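Local coordinates for glucose import ATP-binding protein GlcV (Sulfolobus solfataricus, PDB 1OXX) that hydrolyses ATP to energise glucose uptake, as the nucleotide-binding subunit of an archaeal ABC transporter complex, at residues A[85-90]-A[162-167]; A[299-304]-A[330-335]; A[55-60]-A[68-73]; A[275-280]-A[346-351]; A[91-96]-A[136-141]. The protein carries 1 engineered substitution. All coordinates share one frame; numbering follows the deposited sequence.

Contact 1. Residues A[85-90]-A[162-167]; sequences GMVFQT and LLLDEP
The Walker B strand of this ABC ATPase, Leu-162 to Asp-165 with Glu-166 just beyond it, pairs with Gly-85 to Phe-88, which run into Gln-89 of the Q-loop. The two short axes lie 4.8 Å apart and diverge by 10°, a parallel pairing. Gly-85 O accepts the N-H of Leu-163 at 2.8 Å, and Val-87 N returns a bond to Leu-163 O at 2.9 Å; both are nearly straight. Val-87 O then takes Asp-165 N at 3.1 Å. Beyond the strand, Gln-89 N still reaches Asp-165 O at 3.1 Å. With CG anti to its carbonyl carbon (chi1 -70°), the Phe-88 ring swings back over the partner strand, CD1 meeting Asp-165 CB at 3.6 Å and CE1 meeting Leu-163 CB at 3.9 Å. Met-86 CB sits over the centre of one ring face. On the other face of the sheet, Val-87 CG1, anti to the backbone N, meets Pro-167 CB at 4.1 Å. The Asp-165 carboxylate, its plane 73° from the Phe-88 ring, bonds Thr-45 of the Walker A helix, while Ser-169 and His-199 hold the two oxygens of Glu-166, inferred like Gln-89 to bind ATP. Strand 84-88 is the outermost of the mixed sheet, and 161-165 lies between it and 193-198; helix 41-52 packs on Met-86 and Leu-163, helix 143-155 on Val-87.

Contact 2. Residues A[299-304]-A[330-335]; sequences GKVKVI and HPIHSG
Val-301 meets the backbone of Ile-332 to Gly-335, and both of its methyl groups take part. The contact lays the connection before strand 337-342 over strand 294-307 of the C-terminal domain, beside a classic beta bulge where Lys-302 and Val-303 both face Thr-314. Val-301 CG1 stands anti to the backbone N (chi1 -180°), which brings it to 3.5 Å from Ile-332 O and also against Ser-334 CA. CG2 lies 4.0 Å from Ile-332 CG2, the two branched side chains touching methyl to methyl. Farther along the strand, Ile-304 is extended to its end (chi2 176°), and its CD1 reaches 3.1 Å from Ile-332 O, a close approach of a methyl to a carbonyl; the same methyl lies 4.2 Å from Pro-331 CB. At the other end, the straight aliphatic chain of Lys-300 runs alongside Gly-335, with CG 3.7 Å from Gly-335 O. Cutting Val-301 back to alanine is likely to rob Ile-332 CG2 of its mate and open a gap beside Ser-334 CA, with Ile-332 O still touched by Ile-304 CD1. Gly-335 N donates to Val-301 O at 2.8 Å, tilted 29° from the carbonyl plane. A water donates to Lys-302 O and bonds Ser-334 OG, while the Lys-302 ammonium turns to Glu-323. The chemistry thus implies little polar grip: apolar carbons against peptide oxygens, one direct hydrogen bond and a water bridge.

Contact 3. Residues A[55-60]-A[68-73]; sequences DVPSTG and LVASNG
Gly-60 and Asn-72 are joined by two hydrogen bonds at the open end of the hairpin formed by strands 61-64 and 67-71, in the antiparallel sheet of the ABC domain. Asn-72 N donates to Gly-60 O at 2.9 Å, in the carbonyl plane. CG of Asn-72, anti to the carbonyl carbon (chi1 -61°), turns the amide back to Gly-60, whose N meets OD1 at 2.9 Å from well above the amide plane, 59° out of it. The amide is fixed at its other end too, because ND2 donates to Ser-71 OG at 3.0 Å and also to Glu-61. A third bond, bent at 135°, runs from Gly-73 N to Pro-57 O at 2.8 Å. Gly-60 and Gly-73 both have positive phi, at which a side chain would collide with the carbonyl oxygen of the residue before. Nearby, Ser-58 and Thr-59 form a classic beta bulge opposite Ser-10 of strand 4-13, and Val-69 and Ala-70 form another opposite Leu-62. Farther out, OD1 of Asn-72 lies 3.3 Å from Thr-59 CA. The apolar layer is small: the CD edge of Pro-57 touches Ala-70 CB at 3.7 Å. Beyond it, Val-56 places its CG2 methyl 3.8 Å from Gly-73 O.

Contact 4. Residues A[275-280]-A[346-351]; sequences GIRPED and KIKVFE
Gly-275 and Lys-348 form an antiparallel hydrogen-bonded pair. Gly-275 N donates to Lys-348 O at 2.8 Å from above the carbonyl plane, and Lys-348 N answers to Gly-275 O at 2.9 Å within the plane. Waters form the second group. One has four partners: it donates to Asp-280 OD2 at 2.7 Å and to Lys-346 O, and accepts from Arg-277 N and Lys-348 NZ. Another, at the guanidinium edge and in its plane, accepts from Arg-277 NE and Lys-348 NZ, whose like charges approach to 4.2 Å. Among side-chain contacts, Asp-280 holds CG anti to its carbonyl carbon (chi1 -61°), which lays the carboxylate on the aliphatic root of Lys-346, OD2 3.4 Å from CB; Ile-276 CD1 meets Ile-347 CG1 at 4.1 Å. Were Asp-280 an alanine, the water with four partners would probably lack an acceptor, and Lys-348 NZ would lose the negative charge 4.8 Å away at Asp-280 OD2. The Arg-277 guanidinium bonds the Tyr-229 carbonyl and makes a cation-pi contact with its ring, while NH1 bonds the carbonyls of Glu-243 and of Ala-238 in helix 235-241. Strand 348-351 edges its sheet beside 271-276, while Ile-276 and Ile-347 both reach Val-342 of strand 337-342 in the neighbouring sheet.

Contact 5. Residues A[91-96]-A[136-141]; sequences WALYPN and HFPREL
Leu-93 opens the contact by packing on the ring of Pro-138, in the helical part of the ABC domain where the chain leaves the Q-loop. Its CB lies 3.9 Å from Pro-138 CG. With CG anti to the carbonyl carbon (chi1 -60°), the chain carries CD1 across the ring, to 4.1 Å from Pro-138 CB. Tyr-94 turns its phenol away and contributes its backbone: the carbonyl oxygen, O, is 3.6 Å from Pro-138 CG. Pro-95 likewise works through its carbonyl. Its O lies 3.7 Å from Pro-138 CD and 3.8 Å from Phe-137 CD2, approaching the aromatic ring obliquely. The same oxygen accepts a bond from a water at 2.7 Å, and that water accepts in turn from Arg-139 N, so the polar link across the segments is indirect. Asn-96 ends the segment alongside Phe-137: the two side chains point the same way with amide and ring planes 30° apart, and Asn-96 OD1 comes within 3.7 Å of Phe-137 CE2. No direct hydrogen bond crosses; Leu-93 packs carbon on carbon, while two backbone carbonyls and the Asn-96 amide oxygen lie against proline and ring carbons. The 3-10 turn at 138-140 leads to Leu-141, first residue of the ABC signature motif, and then to helix 143-155. Leu-93 touches Val-149 and Arg-153 of that helix, and Asn-102 of helix 99-104 meets both Leu-93 and Pro-138.

In the fold
Contacts 1, 3 and 5 belong to the ABC ATPase domain, contacts 2 and 4 to the C-terminal part of the chain. Contact 1 holds residues inferred to bind ATP, and contact 5 is nested inside the loop it closes; the two touch where Met-86 O meets Trp-91 CZ3 at 3.3 Å, their centres about 16 Å apart. Contact 3, in the antiparallel sheet, has its centre about 21 Å from that of contact 1, with nearest atoms about 9 Å apart. Contact 2 is nested in the loop that contact 4 closes, about 21 Å between centres. Both lie across the chain's centre from contact 1, about 42 and 33 Å from it between centres, away from the ATP site.

Contact 1. Residues A[85-90]-A[162-167]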
# COMPACT_ATOMS: atom_id res chain seq x y z
N GLY A 85 0.06 -19.17 -0.18
CA GLY A 85 0.19 -18.91 -1.60
C GLY A 85 0.87 -17.57 -1.75
O GLY A 85 0.49 -16.61 -1.08
N MET A 86 1.89 -17.51 -2.60
CA MET A 86 2.68 -16.30 -2.77
C MET A 86 2.57 -15.73 -4.18
O MET A 86 2.77 -16.45 -5.16
CB MET A 86 4.15 -16.60 -2.48
CG MET A 86 4.45 -16.93 -1.03
SD MET A 86 6.13 -17.55 -0.77
CE MET A 86 5.99 -19.18 -1.48
N VAL A 87 2.27 -14.44 -4.27
CA VAL A 87 2.28 -13.70 -5.54
C VAL A 87 3.25 -12.57 -5.27
O VAL A 87 2.88 -11.57 -4.67
CB VAL A 87 0.94 -13.11 -5.89
CG1 VAL A 87 1.06 -12.33 -7.18
CG2 VAL A 87 -0.10 -14.21 -6.02
N PHE A 88 4.49 -12.76 -5.70
CA PHE A 88 5.56 -11.82 -5.40
C PHE A 88 6.13 -11.34 -6.71
O PHE A 88 6.45 -12.14 -7.58
CB PHE A 88 6.69 -12.50 -4.63
CG PHE A 88 6.36 -12.89 -3.20
CD1 PHE A 88 5.19 -12.52 -2.59
CD2 PHE A 88 7.28 -13.65 -2.48
CE1 PHE A 88 4.94 -12.88 -1.28
CE2 PHE A 88 7.02 -14.01 -1.18
CZ PHE A 88 5.86 -13.62 -0.58
N GLN A 89 6.30 -10.04 -6.84
CA GLN A 89 6.85 -9.48 -8.06
C GLN A 89 8.18 -10.17 -8.41
O GLN A 89 8.48 -10.39 -9.59
CB GLN A 89 7.04 -7.97 -7.93
CG GLN A 89 7.56 -7.32 -9.22
CD GLN A 89 7.53 -5.80 -9.19
OE1 GLN A 89 7.06 -5.17 -10.14
NE2 GLN A 89 8.05 -5.22 -8.12
N THR A 90 8.94 -10.53 -7.39
CA THR A 90 10.25 -11.16 -7.57
C THR A 90 10.20 -12.67 -7.80
O THR A 90 11.25 -13.29 -8.00
CB THR A 90 11.13 -10.90 -6.34
OG1 THR A 90 10.45 -11.31 -5.15
CG2 THR A 90 11.35 -9.40 -6.14
N LEU A 162 -2.93 -15.89 1.64
CA LEU A 162 -2.43 -15.41 0.36
C LEU A 162 -1.56 -14.19 0.65
O LEU A 162 -2.03 -13.24 1.25
CB LEU A 162 -3.57 -15.03 -0.56
CG LEU A 162 -3.19 -14.56 -1.96
CD1 LEU A 162 -2.40 -15.63 -2.71
CD2 LEU A 162 -4.45 -14.16 -2.74
N LEU A 163 -0.31 -14.24 0.21
CA LEU A 163 0.67 -13.18 0.45
C LEU A 163 1.00 -12.51 -0.88
O LEU A 163 1.41 -13.18 -1.82
CB LEU A 163 1.95 -13.77 1.02
CG LEU A 163 1.84 -14.56 2.31
CD1 LEU A 163 3.20 -15.13 2.78
CD2 LEU A 163 1.26 -13.67 3.40
N LEU A 164 0.86 -11.19 -0.92
CA LEU A 164 1.08 -10.40 -2.13
C LEU A 164 2.12 -9.33 -1.83
O LEU A 164 1.97 -8.54 -0.91
CB LEU A 164 -0.21 -9.73 -2.57
CG LEU A 164 -1.43 -10.62 -2.79
CD1 LEU A 164 -2.67 -9.76 -3.04
CD2 LEU A 164 -1.21 -11.62 -3.92
N ASP A 165 3.19 -9.33 -2.61
CA ASP A 165 4.25 -8.33 -2.48
C ASP A 165 4.37 -7.64 -3.84
O ASP A 165 4.85 -8.24 -4.80
CB ASP A 165 5.57 -9.01 -2.11
CG ASP A 165 6.68 -8.01 -1.81
OD1 ASP A 165 6.59 -6.84 -2.25
OD2 ASP A 165 7.69 -8.34 -1.15
N GLU A 166 3.93 -6.38 -3.91
CA GLU A 166 3.96 -5.62 -5.16
C GLU A 166 3.35 -6.43 -6.28
O GLU A 166 3.93 -6.54 -7.37
CB GLU A 166 5.40 -5.27 -5.55
CG GLU A 166 6.08 -4.28 -4.64
CD GLU A 166 5.60 -2.86 -4.85
OE1 GLU A 166 5.20 -2.54 -5.99
OE2 GLU A 166 5.62 -2.07 -3.89
N PRO A 167 2.18 -6.99 -6.04
CA PRO A 167 1.60 -7.98 -6.96
C PRO A 167 1.14 -7.46 -8.32
O PRO A 167 0.92 -8.30 -9.21
CB PRO A 167 0.37 -8.45 -6.21
CG PRO A 167 -0.01 -7.28 -5.42
CD PRO A 167 1.30 -6.75 -4.89

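Contact 2. Residues A[299-304]-A[330-335]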
# COMPACT_ATOMS: atom_id res chain seq x y z
N GLY A 299 -2.40 33.83 -2.66
CA GLY A 299 -1.25 33.12 -3.18
C GLY A 299 -0.99 33.55 -4.60
O GLY A 299 -1.71 34.36 -5.17
N LYS A 300 0.05 32.98 -5.19
CA LYS A 300 0.43 33.29 -6.55
C LYS A 300 0.77 31.99 -7.25
O LYS A 300 1.50 31.14 -6.72
CB LYS A 300 1.62 34.25 -6.54
CG LYS A 300 2.16 34.60 -7.91
CD LYS A 300 3.23 35.71 -7.80
CE LYS A 300 4.06 35.83 -9.07
NZ LYS A 300 5.06 36.94 -8.98
N VAL A 301 0.26 31.80 -8.47
CA VAL A 301 0.56 30.60 -9.22
C VAL A 301 2.04 30.56 -9.62
O VAL A 301 2.58 31.52 -10.21
CB VAL A 301 -0.34 30.48 -10.47
CG1 VAL A 301 -0.01 29.25 -11.22
CG2 VAL A 301 -1.79 30.48 -10.08
N LYS A 302 2.70 29.46 -9.27
CA LYS A 302 4.10 29.25 -9.60
C LYS A 302 4.28 28.45 -10.89
O LYS A 302 5.08 28.82 -11.76
CB LYS A 302 4.77 28.50 -8.45
CG LYS A 302 6.21 28.13 -8.72
CD LYS A 302 6.78 27.39 -7.53
CE LYS A 302 8.24 27.04 -7.74
NZ LYS A 302 8.85 26.46 -6.51
N VAL A 303 3.56 27.33 -11.01
CA VAL A 303 3.71 26.46 -12.17
C VAL A 303 2.50 25.57 -12.33
O VAL A 303 1.82 25.23 -11.36
CB VAL A 303 4.99 25.62 -12.02
CG1 VAL A 303 4.91 24.71 -10.80
CG2 VAL A 303 5.31 24.86 -13.32
N ILE A 304 2.24 25.19 -13.57
CA ILE A 304 1.16 24.28 -13.90
C ILE A 304 1.70 23.04 -14.58
O ILE A 304 2.59 23.11 -15.44
CB ILE A 304 0.13 24.96 -14.83
CG1 ILE A 304 -0.44 26.22 -14.16
CG2 ILE A 304 -1.01 23.98 -15.19
CD1 ILE A 304 -1.35 26.97 -15.04
N HIS A 330 -9.87 23.86 -15.11
CA HIS A 330 -9.36 24.98 -15.90
C HIS A 330 -8.07 25.50 -15.30
O HIS A 330 -7.86 25.45 -14.07
CB HIS A 330 -10.35 26.16 -15.95
CG HIS A 330 -11.52 25.97 -16.88
ND1 HIS A 330 -12.68 25.33 -16.49
CD2 HIS A 330 -11.73 26.37 -18.15
CE1 HIS A 330 -13.55 25.33 -17.49
NE2 HIS A 330 -13.00 25.96 -18.51
N PRO A 331 -7.20 26.05 -16.14
CA PRO A 331 -5.94 26.60 -15.63
C PRO A 331 -6.13 27.98 -15.03
O PRO A 331 -7.13 28.66 -15.29
CB PRO A 331 -5.06 26.70 -16.89
CG PRO A 331 -5.98 26.65 -18.04
CD PRO A 331 -7.35 26.22 -17.58
N ILE A 332 -5.19 28.35 -14.17
CA ILE A 332 -5.00 29.72 -13.75
C ILE A 332 -3.53 29.93 -14.02
O ILE A 332 -2.69 29.27 -13.45
CB ILE A 332 -5.31 29.99 -12.29
CG1 ILE A 332 -6.73 29.56 -11.96
CG2 ILE A 332 -5.11 31.46 -11.99
CD1 ILE A 332 -7.05 29.66 -10.48
N HIS A 333 -3.23 30.83 -14.92
CA HIS A 333 -1.87 30.92 -15.43
C HIS A 333 -0.83 31.41 -14.44
O HIS A 333 -1.13 32.07 -13.46
CB HIS A 333 -1.86 31.69 -16.77
CG HIS A 333 -1.99 33.18 -16.66
ND1 HIS A 333 -3.21 33.82 -16.71
CD2 HIS A 333 -1.06 34.15 -16.59
CE1 HIS A 333 -3.02 35.13 -16.65
NE2 HIS A 333 -1.73 35.35 -16.58
N SER A 334 0.42 31.06 -14.74
CA SER A 334 1.55 31.38 -13.87
C SER A 334 1.65 32.87 -13.62
O SER A 334 1.51 33.68 -14.54
CB SER A 334 2.83 30.85 -14.51
OG SER A 334 3.96 31.10 -13.70
N GLY A 335 1.89 33.23 -12.37
CA GLY A 335 2.03 34.62 -11.99
C GLY A 335 0.74 35.25 -11.49
O GLY A 335 0.75 36.35 -10.91
O HOH W 1 5.50 28.83 -14.68

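Contact 3. Residues A[55-60]-A[68-73]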
# COMPACT_ATOMS: atom_id res chain seq x y z
N ASP A 55 12.38 -16.22 5.55
CA ASP A 55 13.31 -15.65 6.50
C ASP A 55 12.68 -15.82 7.88
O ASP A 55 11.55 -16.30 8.00
CB ASP A 55 13.57 -14.18 6.19
CG ASP A 55 14.87 -13.67 6.81
OD1 ASP A 55 15.50 -14.38 7.63
OD2 ASP A 55 15.34 -12.55 6.52
N VAL A 56 13.43 -15.47 8.92
CA VAL A 56 12.96 -15.61 10.29
C VAL A 56 13.23 -14.37 11.12
O VAL A 56 14.14 -13.60 10.80
CB VAL A 56 13.65 -16.80 10.99
CG1 VAL A 56 13.26 -18.11 10.32
CG2 VAL A 56 15.15 -16.63 11.00
N PRO A 57 12.44 -14.16 12.16
CA PRO A 57 12.72 -13.05 13.08
C PRO A 57 14.08 -13.27 13.72
O PRO A 57 14.46 -14.41 14.02
CB PRO A 57 11.63 -13.17 14.14
CG PRO A 57 10.56 -14.02 13.53
CD PRO A 57 11.25 -14.92 12.56
N SER A 58 14.83 -12.19 13.91
CA SER A 58 16.08 -12.25 14.69
C SER A 58 15.71 -12.49 16.15
O SER A 58 16.30 -13.33 16.83
CB SER A 58 16.90 -10.97 14.51
OG SER A 58 17.28 -10.78 13.16
N THR A 59 14.73 -11.72 16.62
CA THR A 59 14.14 -11.91 17.93
C THR A 59 12.64 -11.81 17.77
O THR A 59 12.13 -11.21 16.81
CB THR A 59 14.67 -10.90 18.94
OG1 THR A 59 14.47 -9.58 18.45
CG2 THR A 59 16.16 -11.03 19.09
N GLY A 60 11.92 -12.43 18.70
CA GLY A 60 10.47 -12.46 18.64
C GLY A 60 9.91 -13.75 18.06
O GLY A 60 10.65 -14.63 17.61
N LEU A 68 3.58 -22.23 16.69
CA LEU A 68 4.80 -21.42 16.57
C LEU A 68 5.54 -21.83 15.30
O LEU A 68 6.01 -22.98 15.17
CB LEU A 68 5.69 -21.63 17.80
CG LEU A 68 7.02 -20.88 17.83
CD1 LEU A 68 6.80 -19.38 18.00
CD2 LEU A 68 7.90 -21.43 18.93
N VAL A 69 5.63 -20.92 14.34
CA VAL A 69 6.27 -21.23 13.07
C VAL A 69 7.71 -20.69 12.95
O VAL A 69 8.47 -21.14 12.10
CB VAL A 69 5.41 -20.76 11.86
CG1 VAL A 69 4.06 -21.45 11.87
CG2 VAL A 69 5.24 -19.25 11.88
N ALA A 70 8.06 -19.70 13.77
CA ALA A 70 9.42 -19.16 13.78
C ALA A 70 9.65 -18.44 15.09
O ALA A 70 8.72 -17.86 15.66
CB ALA A 70 9.65 -18.24 12.60
N SER A 71 10.88 -18.45 15.58
CA SER A 71 11.17 -17.88 16.88
C SER A 71 12.64 -17.62 17.07
O SER A 71 13.47 -18.53 16.93
CB SER A 71 10.71 -18.85 17.98
OG SER A 71 11.07 -18.39 19.27
N ASN A 72 12.97 -16.37 17.36
CA ASN A 72 14.32 -16.01 17.75
C ASN A 72 15.45 -16.68 16.94
O ASN A 72 16.33 -17.36 17.48
CB ASN A 72 14.45 -16.26 19.25
CG ASN A 72 13.46 -15.40 20.05
OD1 ASN A 72 13.68 -14.21 20.21
ND2 ASN A 72 12.36 -15.99 20.49
N GLY A 73 15.42 -16.45 15.63
CA GLY A 73 16.46 -16.93 14.74
C GLY A 73 16.28 -18.34 14.21
O GLY A 73 17.09 -18.81 13.39

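Contact 4. Residues A[275-280]-A[346-351]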
# COMPACT_ATOMS: atom_id res chain seq x y z
N GLY A 275 -0.66 19.94 7.02
CA GLY A 275 -0.93 19.00 5.95
C GLY A 275 -2.29 19.30 5.36
O GLY A 275 -3.29 19.36 6.08
N ILE A 276 -2.32 19.53 4.05
CA ILE A 276 -3.60 19.76 3.36
C ILE A 276 -3.55 19.03 2.02
O ILE A 276 -2.68 19.27 1.17
CB ILE A 276 -3.95 21.29 3.24
CG1 ILE A 276 -5.39 21.49 2.75
CG2 ILE A 276 -2.96 22.05 2.37
CD1 ILE A 276 -6.46 21.27 3.83
N ARG A 277 -4.46 18.08 1.85
CA ARG A 277 -4.49 17.30 0.62
C ARG A 277 -5.00 18.14 -0.55
O ARG A 277 -5.79 19.07 -0.37
CB ARG A 277 -5.32 16.05 0.83
CG ARG A 277 -4.75 15.09 1.85
CD ARG A 277 -5.34 13.67 1.75
NE ARG A 277 -4.94 12.87 2.89
CZ ARG A 277 -3.76 12.28 3.03
NH1 ARG A 277 -2.85 12.34 2.07
NH2 ARG A 277 -3.50 11.58 4.13
N PRO A 278 -4.55 17.83 -1.77
CA PRO A 278 -4.95 18.64 -2.94
C PRO A 278 -6.45 18.74 -3.15
O PRO A 278 -6.92 19.77 -3.60
CB PRO A 278 -4.25 17.94 -4.10
CG PRO A 278 -3.99 16.58 -3.59
CD PRO A 278 -3.63 16.75 -2.15
N GLU A 279 -7.22 17.70 -2.84
CA GLU A 279 -8.66 17.76 -2.99
C GLU A 279 -9.32 18.70 -1.99
O GLU A 279 -10.48 19.05 -2.15
CB GLU A 279 -9.27 16.37 -2.87
CG GLU A 279 -9.14 15.73 -1.49
CD GLU A 279 -7.96 14.79 -1.35
OE1 GLU A 279 -6.95 14.97 -2.06
OE2 GLU A 279 -8.03 13.87 -0.48
N ASP A 280 -8.56 19.11 -0.98
CA ASP A 280 -9.07 19.97 0.08
C ASP A 280 -8.63 21.41 -0.08
O ASP A 280 -8.67 22.18 0.88
CB ASP A 280 -8.69 19.42 1.44
CG ASP A 280 -9.26 18.04 1.67
OD1 ASP A 280 -10.43 17.79 1.27
OD2 ASP A 280 -8.56 17.16 2.23
N LYS A 346 -10.44 19.43 7.23
CA LYS A 346 -9.43 18.55 6.65
C LYS A 346 -8.02 19.09 6.85
O LYS A 346 -7.06 18.47 6.40
CB LYS A 346 -9.69 18.31 5.17
CG LYS A 346 -11.02 17.69 4.85
CD LYS A 346 -11.06 16.25 5.27
CE LYS A 346 -12.41 15.63 4.94
NZ LYS A 346 -12.45 14.20 5.29
N ILE A 347 -7.86 20.20 7.54
CA ILE A 347 -6.52 20.68 7.84
C ILE A 347 -5.89 19.77 8.89
O ILE A 347 -6.48 19.52 9.95
CB ILE A 347 -6.55 22.11 8.41
CG1 ILE A 347 -7.21 23.11 7.45
CG2 ILE A 347 -5.16 22.53 8.84
CD1 ILE A 347 -7.60 24.44 8.10
N LYS A 348 -4.72 19.23 8.58
CA LYS A 348 -3.97 18.43 9.52
C LYS A 348 -2.85 19.29 10.06
O LYS A 348 -2.25 20.09 9.33
CB LYS A 348 -3.42 17.19 8.86
CG LYS A 348 -4.51 16.27 8.34
CD LYS A 348 -4.07 15.55 7.11
CE LYS A 348 -5.14 14.62 6.52
NZ LYS A 348 -6.40 15.24 6.05
N VAL A 349 -2.58 19.17 11.35
CA VAL A 349 -1.53 19.98 11.95
C VAL A 349 -0.73 19.14 12.92
O VAL A 349 -1.28 18.29 13.63
CB VAL A 349 -2.10 21.27 12.60
CG1 VAL A 349 -2.95 20.95 13.81
CG2 VAL A 349 -0.97 22.24 12.98
N PHE A 350 0.58 19.34 12.88
CA PHE A 350 1.54 18.62 13.73
C PHE A 350 2.56 19.58 14.31
O PHE A 350 2.88 20.61 13.70
CB PHE A 350 2.28 17.56 12.93
CG PHE A 350 1.37 16.65 12.14
CD1 PHE A 350 1.05 16.94 10.82
CD2 PHE A 350 0.80 15.54 12.74
CE1 PHE A 350 0.21 16.13 10.12
CE2 PHE A 350 -0.04 14.73 12.04
CZ PHE A 350 -0.33 15.02 10.72
N GLU A 351 3.07 19.25 15.49
CA GLU A 351 4.11 20.06 16.09
C GLU A 351 5.37 19.89 15.26
O GLU A 351 5.66 18.80 14.79
CB GLU A 351 4.40 19.62 17.52
CG GLU A 351 3.25 19.88 18.48
CD GLU A 351 3.58 19.48 19.91
OE1 GLU A 351 2.64 19.20 20.68
OE2 GLU A 351 4.78 19.46 20.25
O HOH W 2 -6.38 17.49 3.85
O HOH W 3 -7.63 13.57 4.24

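Contact 5. Residues A[91-96]-A[136-141]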
# COMPACT_ATOMS: atom_id res chain seq x y z
N TRP A 91 9.01 -13.27 -7.74
CA TRP A 91 8.87 -14.70 -8.02
C TRP A 91 8.22 -14.86 -9.39
O TRP A 91 7.01 -14.91 -9.51
CB TRP A 91 8.01 -15.41 -6.97
CG TRP A 91 7.97 -16.90 -7.16
CD1 TRP A 91 8.90 -17.66 -7.80
CD2 TRP A 91 6.96 -17.80 -6.70
NE1 TRP A 91 8.54 -18.99 -7.75
CE2 TRP A 91 7.35 -19.10 -7.09
CE3 TRP A 91 5.76 -17.64 -5.99
CZ2 TRP A 91 6.59 -20.24 -6.80
CZ3 TRP A 91 5.01 -18.77 -5.70
CH2 TRP A 91 5.42 -20.05 -6.10
N ALA A 92 9.04 -14.94 -10.43
CA ALA A 92 8.50 -14.99 -11.78
C ALA A 92 8.05 -16.38 -12.20
O ALA A 92 8.28 -17.37 -11.52
CB ALA A 92 9.54 -14.47 -12.75
N LEU A 93 7.38 -16.44 -13.33
CA LEU A 93 7.03 -17.73 -13.90
C LEU A 93 8.30 -18.34 -14.50
O LEU A 93 9.21 -17.62 -14.90
CB LEU A 93 5.97 -17.57 -14.98
CG LEU A 93 4.64 -16.96 -14.54
CD1 LEU A 93 3.73 -16.76 -15.74
CD2 LEU A 93 3.98 -17.86 -13.51
N TYR A 94 8.38 -19.67 -14.56
CA TYR A 94 9.53 -20.32 -15.18
C TYR A 94 9.35 -20.19 -16.68
O TYR A 94 8.36 -20.66 -17.23
CB TYR A 94 9.58 -21.80 -14.81
CG TYR A 94 10.10 -22.08 -13.42
CD1 TYR A 94 9.23 -22.29 -12.37
CD2 TYR A 94 11.47 -22.15 -13.18
CE1 TYR A 94 9.71 -22.56 -11.09
CE2 TYR A 94 11.95 -22.42 -11.91
CZ TYR A 94 11.07 -22.63 -10.87
OH TYR A 94 11.55 -22.89 -9.61
N PRO A 95 10.29 -19.54 -17.34
CA PRO A 95 10.15 -19.22 -18.76
C PRO A 95 10.07 -20.43 -19.68
O PRO A 95 9.47 -20.31 -20.75
CB PRO A 95 11.39 -18.38 -19.06
CG PRO A 95 12.37 -18.80 -18.00
CD PRO A 95 11.56 -19.00 -16.78
N ASN A 96 10.68 -21.55 -19.30
CA ASN A 96 10.66 -22.74 -20.15
C ASN A 96 9.73 -23.84 -19.66
O ASN A 96 9.91 -25.03 -19.99
CB ASN A 96 12.06 -23.31 -20.34
CG ASN A 96 12.15 -24.17 -21.56
OD1 ASN A 96 11.38 -23.97 -22.52
ND2 ASN A 96 13.06 -25.14 -21.56
N HIS A 136 0.64 -22.56 -23.55
CA HIS A 136 1.54 -21.48 -23.89
C HIS A 136 2.70 -21.33 -22.90
O HIS A 136 2.53 -21.55 -21.70
CB HIS A 136 0.81 -20.14 -23.90
CG HIS A 136 -0.18 -19.97 -25.01
ND1 HIS A 136 -0.47 -18.74 -25.56
CD2 HIS A 136 -0.97 -20.87 -25.64
CE1 HIS A 136 -1.38 -18.90 -26.51
NE2 HIS A 136 -1.71 -20.18 -26.57
N PHE A 137 3.86 -20.93 -23.41
CA PHE A 137 4.94 -20.52 -22.53
C PHE A 137 4.60 -19.11 -22.07
O PHE A 137 3.86 -18.37 -22.74
CB PHE A 137 6.29 -20.49 -23.26
CG PHE A 137 6.84 -21.85 -23.57
CD1 PHE A 137 6.96 -22.28 -24.86
CD2 PHE A 137 7.22 -22.71 -22.56
CE1 PHE A 137 7.47 -23.53 -25.15
CE2 PHE A 137 7.71 -23.96 -22.83
CZ PHE A 137 7.85 -24.37 -24.13
N PRO A 138 5.12 -18.69 -20.93
CA PRO A 138 4.83 -17.35 -20.42
C PRO A 138 5.04 -16.19 -21.41
O PRO A 138 4.28 -15.23 -21.40
CB PRO A 138 5.79 -17.23 -19.23
CG PRO A 138 5.84 -18.63 -18.70
CD PRO A 138 5.91 -19.49 -19.96
N ARG A 139 6.06 -16.28 -22.25
CA ARG A 139 6.36 -15.21 -23.18
C ARG A 139 5.20 -14.97 -24.15
O ARG A 139 5.02 -13.86 -24.64
CB ARG A 139 7.62 -15.53 -23.97
CG ARG A 139 8.10 -14.39 -24.87
CD ARG A 139 9.38 -14.69 -25.58
NE ARG A 139 9.23 -15.81 -26.50
CZ ARG A 139 10.22 -16.29 -27.23
NH1 ARG A 139 11.43 -15.74 -27.14
NH2 ARG A 139 10.01 -17.31 -28.06
N GLU A 140 4.44 -16.02 -24.44
CA GLU A 140 3.34 -15.93 -25.38
C GLU A 140 2.02 -15.59 -24.69
O GLU A 140 0.96 -15.59 -25.32
CB GLU A 140 3.20 -17.20 -26.22
CG GLU A 140 4.25 -17.33 -27.32
CD GLU A 140 5.65 -17.55 -26.80
OE1 GLU A 140 6.53 -16.70 -27.04
OE2 GLU A 140 5.90 -18.59 -26.17
N LEU A 141 2.09 -15.32 -23.40
CA LEU A 141 0.91 -14.87 -22.67
C LEU A 141 0.87 -13.35 -22.57
O LEU A 141 1.92 -12.70 -22.55
CB LEU A 141 0.93 -15.43 -21.25
CG LEU A 141 0.87 -16.94 -21.07
CD1 LEU A 141 0.95 -17.30 -19.61
CD2 LEU A 141 -0.38 -17.50 -21.70
O HOH W 4 8.58 -17.97 -21.81